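Local atomic coordinates of kelch domain-containing protein (Colletotrichum graminicola M1.001, PDB entry 5C86), a protein that probably oxidises alcohols to aldehydes at a mononuclear copper site, as an AA5-family relative of galactose oxidase built on a kelch beta-propeller. Residues L214-S226 with K235-G247. Sequence-based numbering, arbitrary orientation.
Sequences LRGTDEDSMCGVS and KIFTYGGGKGYTG
With CG anti to the backbone N in both residues (chi1 180° in M222, -152° in Y245), M222 and Y245 swing together in the loops leading into and out of the first hairpin of a kelch beta-propeller blade (225-230 with 235-239). M222 CG lies 3.7 Å from Y245 CD2, and its sulfur meets the ring obliquely in a Met-aromatic contact. C223 SG sits over one face of that ring, 4.5 Å from its centroid and offset toward the rim. The phenol oxygen is hydrogen-bonded to Y334 and H178, and the Y245 side chain lies close to those of Y120 and H423, ligands of the copper that is absent from this apo model, so the contact borders the metal site.

In the hairpin, V225 and Y239 exchange two backbone hydrogen bonds, while V225 CG2 packs alongside Y239 CB. Within the type II turn S221-G224, M222 forms a single further bridge to G242; between the two bridges G224 and G241 bring their CA atoms to 3.5 Å. R215, whose CD touches T238 OG1 at 3.9 Å, grips D218 OD2 side-on through NE and NH2. A water lies 2.7 Å from D218 OD2 and 2.8 Å from G240 O, linking the two.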
loop_
_atom_site.group_PDB
_atom_site.type_symbol
_atom_site.label_atom_id
_atom_site.label_comp_id
_atom_site.label_asym_id
_atom_site.label_seq_id
_atom_site.Cartn_x
_atom_site.Cartn_y
_atom_site.Cartn_z
ATOM N N LEU A 214 12.342 15.196 -13.386
ATOM C CA LEU A 214 13.182 14.547 -12.392
ATOM C C LEU A 214 12.611 14.701 -11.014
ATOM O O LEU A 214 12.008 15.736 -10.646
ATOM C CB LEU A 214 14.581 15.104 -12.360
ATOM C CG LEU A 214 15.404 14.855 -13.610
ATOM C CD1 LEU A 214 16.698 15.659 -13.541
ATOM C CD2 LEU A 214 15.710 13.380 -13.760
ATOM N N ARG A 215 12.881 13.694 -10.165
ATOM C CA ARG A 215 12.535 13.796 -8.769
ATOM C C ARG A 215 13.553 14.649 -8.024
ATOM O O ARG A 215 14.427 14.193 -7.304
ATOM C CB ARG A 215 12.367 12.391 -8.130
ATOM C CG ARG A 215 11.783 12.433 -6.735
ATOM C CD ARG A 215 11.405 11.060 -6.116
ATOM N NE ARG A 215 12.543 10.160 -6.149
ATOM C CZ ARG A 215 12.834 9.319 -7.144
ATOM N NH1 ARG A 215 11.976 9.005 -8.065
ATOM N NH2 ARG A 215 14.021 8.721 -7.152
ATOM N N GLY A 216 13.473 15.954 -8.265
ATOM C CA GLY A 216 14.472 16.864 -7.679
ATOM C C GLY A 216 15.888 16.496 -8.021
ATOM O O GLY A 216 16.148 16.168 -9.163
ATOM N N THR A 217 16.780 16.541 -7.037
ATOM C CA THR A 217 18.130 16.061 -7.229
ATOM C C THR A 217 18.307 14.656 -6.668
ATOM O O THR A 217 19.400 14.220 -6.433
ATOM C CB THR A 217 19.146 16.952 -6.478
ATOM O OG1 THR A 217 18.769 17.014 -5.076
ATOM C CG2 THR A 217 19.128 18.309 -7.158
ATOM N N ASP A 218 17.210 13.928 -6.442
ATOM C CA ASP A 218 17.351 12.531 -5.945
ATOM C C ASP A 218 18.020 11.643 -6.963
ATOM O O ASP A 218 18.026 11.897 -8.218
ATOM C CB ASP A 218 15.947 11.974 -5.612
ATOM C CG ASP A 218 15.953 10.822 -4.610
ATOM O OD1 ASP A 218 16.974 10.635 -3.900
ATOM O OD2 ASP A 218 14.875 10.113 -4.530
ATOM N N GLU A 219 18.625 10.605 -6.431
ATOM C CA GLU A 219 19.166 9.514 -7.241
ATOM C C GLU A 219 18.090 8.420 -7.445
ATOM O O GLU A 219 17.056 8.405 -6.799
ATOM C CB GLU A 219 20.432 8.900 -6.604
ATOM C CG GLU A 219 21.668 9.804 -6.408
ATOM C CD GLU A 219 22.070 10.578 -7.650
ATOM O OE1 GLU A 219 21.909 10.096 -8.809
ATOM O OE2 GLU A 219 22.550 11.711 -7.465
ATOM N N ASP A 220 18.366 7.483 -8.312
ATOM C CA ASP A 220 17.535 6.305 -8.439
ATOM C C ASP A 220 17.414 5.623 -7.037
ATOM O O ASP A 220 18.370 5.592 -6.232
ATOM C CB ASP A 220 18.199 5.311 -9.341
ATOM C CG ASP A 220 18.181 5.731 -10.806
ATOM O OD1 ASP A 220 17.438 6.642 -11.231
ATOM O OD2 ASP A 220 18.872 5.032 -11.596
ATOM N N SER A 221 16.181 5.128 -6.730
ATOM C CA SER A 221 15.836 4.805 -5.343
ATOM C C SER A 221 14.988 3.536 -5.313
ATOM O O SER A 221 13.894 3.498 -4.756
ATOM C CB SER A 221 15.001 5.963 -4.771
ATOM O OG SER A 221 15.772 7.132 -4.573
ATOM N N MET A 222 15.584 2.429 -5.745
ATOM C CA MET A 222 14.893 1.166 -5.775
ATOM C C MET A 222 14.548 0.751 -4.355
ATOM O O MET A 222 15.400 0.848 -3.480
ATOM C CB MET A 222 15.769 0.106 -6.401
ATOM C CG MET A 222 15.126 -1.292 -6.475
ATOM S SD MET A 222 13.559 -1.406 -7.360
ATOM C CE MET A 222 14.062 -1.128 -9.039
ATOM N N CYS A 223 13.303 0.321 -4.165
ATOM C CA CYS A 223 12.777 -0.110 -2.870
ATOM C C CYS A 223 12.873 0.959 -1.828
ATOM O O CYS A 223 12.983 0.678 -0.632
ATOM C CB CYS A 223 13.381 -1.425 -2.406
ATOM S SG CYS A 223 12.980 -2.752 -3.623
ATOM N N GLY A 224 12.836 2.226 -2.320
ATOM C CA GLY A 224 12.327 3.366 -1.550
ATOM C C GLY A 224 10.836 3.197 -1.441
ATOM O O GLY A 224 10.277 2.258 -1.994
ATOM N N VAL A 225 10.196 4.049 -0.667
ATOM C CA VAL A 225 8.760 3.977 -0.412
ATOM C C VAL A 225 8.096 5.275 -0.801
ATOM O O VAL A 225 8.724 6.360 -0.808
ATOM C CB VAL A 225 8.466 3.624 1.029
ATOM C CG1 VAL A 225 8.892 2.215 1.344
ATOM C CG2 VAL A 225 9.095 4.566 2.011
ATOM N N SER A 226 6.827 5.214 -1.079
ATOM C CA SER A 226 6.020 6.401 -1.420
ATOM C C SER A 226 4.603 6.218 -1.018
ATOM O O SER A 226 4.102 5.063 -0.995
ATOM C CB SER A 226 6.107 6.752 -2.898
ATOM O OG SER A 226 5.436 5.850 -3.772
ATOM N N LYS A 235 -0.675 15.244 -3.106
ATOM C CA LYS A 235 0.566 15.191 -2.390
ATOM C C LYS A 235 1.053 13.756 -2.136
ATOM O O LYS A 235 0.288 12.905 -1.604
ATOM C CB LYS A 235 0.460 15.839 -1.043
ATOM C CG LYS A 235 0.020 17.291 -1.052
ATOM C CD LYS A 235 1.148 18.183 -1.379
ATOM C CE LYS A 235 0.766 19.650 -1.204
ATOM N NZ LYS A 235 1.908 20.454 -1.655
ATOM N N ILE A 236 2.276 13.492 -2.566
ATOM C CA ILE A 236 2.942 12.183 -2.388
ATOM C C ILE A 236 4.246 12.348 -1.618
ATOM O O ILE A 236 5.075 13.182 -2.005
ATOM C CB ILE A 236 3.160 11.505 -3.709
ATOM C CG1 ILE A 236 1.855 11.413 -4.499
ATOM C CG2 ILE A 236 3.838 10.147 -3.531
ATOM C CD1 ILE A 236 2.070 10.966 -5.890
ATOM N N PHE A 237 4.462 11.561 -0.575
ATOM C CA PHE A 237 5.708 11.571 0.162
ATOM C C PHE A 237 6.551 10.445 -0.376
ATOM O O PHE A 237 6.024 9.335 -0.670
ATOM C CB PHE A 237 5.402 11.257 1.622
ATOM C CG PHE A 237 6.578 10.869 2.466
ATOM C CD1 PHE A 237 7.485 11.829 2.921
ATOM C CD2 PHE A 237 6.714 9.584 2.898
ATOM C CE1 PHE A 237 8.521 11.513 3.723
ATOM C CE2 PHE A 237 7.785 9.245 3.739
ATOM C CZ PHE A 237 8.652 10.213 4.207
ATOM N N THR A 238 7.849 10.684 -0.521
ATOM C CA THR A 238 8.808 9.643 -0.979
ATOM C C THR A 238 9.952 9.557 -0.088
ATOM O O THR A 238 10.355 10.580 0.501
ATOM C CB THR A 238 9.324 9.884 -2.400
ATOM O OG1 THR A 238 10.253 11.016 -2.419
ATOM C CG2 THR A 238 8.160 10.086 -3.394
ATOM N N TYR A 239 10.555 8.358 0.122
ATOM C CA TYR A 239 11.634 8.204 1.093
ATOM C C TYR A 239 12.577 7.095 0.669
ATOM O O TYR A 239 12.139 5.988 0.409
ATOM C CB TYR A 239 11.112 7.845 2.509
ATOM C CG TYR A 239 12.180 7.912 3.577
ATOM C CD1 TYR A 239 12.525 9.147 4.080
ATOM C CD2 TYR A 239 12.863 6.820 4.011
ATOM C CE1 TYR A 239 13.508 9.301 5.015
ATOM C CE2 TYR A 239 13.866 6.940 4.951
ATOM C CZ TYR A 239 14.135 8.201 5.473
ATOM O OH TYR A 239 15.121 8.379 6.452
ATOM N N GLY A 240 13.863 7.358 0.801
ATOM C CA GLY A 240 14.870 6.300 0.810
ATOM C C GLY A 240 15.083 5.564 -0.484
ATOM O O GLY A 240 14.824 6.066 -1.573
ATOM N N GLY A 241 15.495 4.295 -0.334
ATOM C CA GLY A 241 15.848 3.496 -1.498
ATOM C C GLY A 241 17.334 3.561 -1.869
ATOM O O GLY A 241 18.133 4.301 -1.301
ATOM N N GLY A 242 17.683 2.819 -2.884
ATOM C CA GLY A 242 19.084 2.708 -3.306
ATOM C C GLY A 242 19.278 2.816 -4.799
ATOM O O GLY A 242 18.396 2.508 -5.608
ATOM N N LYS A 243 20.521 3.134 -5.229
ATOM C CA LYS A 243 20.818 3.265 -6.672
ATOM C C LYS A 243 20.786 1.975 -7.448
ATOM O O LYS A 243 20.733 1.977 -8.657
ATOM C CB LYS A 243 22.181 3.931 -6.872
ATOM C CG LYS A 243 22.272 5.359 -6.525
ATOM C CD LYS A 243 23.708 5.881 -6.823
ATOM C CE LYS A 243 24.643 5.615 -5.675
ATOM N NZ LYS A 243 26.023 5.998 -6.107
ATOM N N GLY A 244 20.699 0.850 -6.750
ATOM C CA GLY A 244 20.426 -0.433 -7.305
ATOM C C GLY A 244 19.621 -1.276 -6.362
ATOM O O GLY A 244 19.541 -0.959 -5.187
ATOM N N TYR A 245 19.113 -2.370 -6.877
ATOM C CA TYR A 245 18.331 -3.318 -6.043
ATOM C C TYR A 245 19.120 -3.798 -4.847
ATOM O O TYR A 245 18.607 -3.938 -3.733
ATOM C CB TYR A 245 17.807 -4.473 -6.902
ATOM C CG TYR A 245 16.541 -5.128 -6.431
ATOM C CD1 TYR A 245 16.496 -5.987 -5.325
ATOM C CD2 TYR A 245 15.374 -4.899 -7.077
ATOM C CE1 TYR A 245 15.274 -6.515 -4.898
ATOM C CE2 TYR A 245 14.183 -5.432 -6.703
ATOM C CZ TYR A 245 14.103 -6.235 -5.601
ATOM O OH TYR A 245 12.931 -6.788 -5.174
ATOM N N THR A 246 20.415 -4.066 -5.072
ATOM C CA THR A 246 21.325 -4.464 -4.021
ATOM C C THR A 246 22.658 -3.828 -4.272
ATOM O O THR A 246 22.960 -3.292 -5.358
ATOM C CB THR A 246 21.559 -6.000 -3.964
ATOM O OG1 THR A 246 22.171 -6.424 -5.187
ATOM C CG2 THR A 246 20.292 -6.748 -3.735
ATOM N N GLY A 247 23.439 -3.888 -3.249
ATOM C CA GLY A 247 24.853 -3.521 -3.358
ATOM C C GLY A 247 25.241 -2.104 -3.001
ATOM O O GLY A 247 26.443 -1.796 -2.909
HETATM O O HOH W 1 13.828 8.514 -2.593
HETATM O O HOH W 2 20.751 3.391 -10.729
#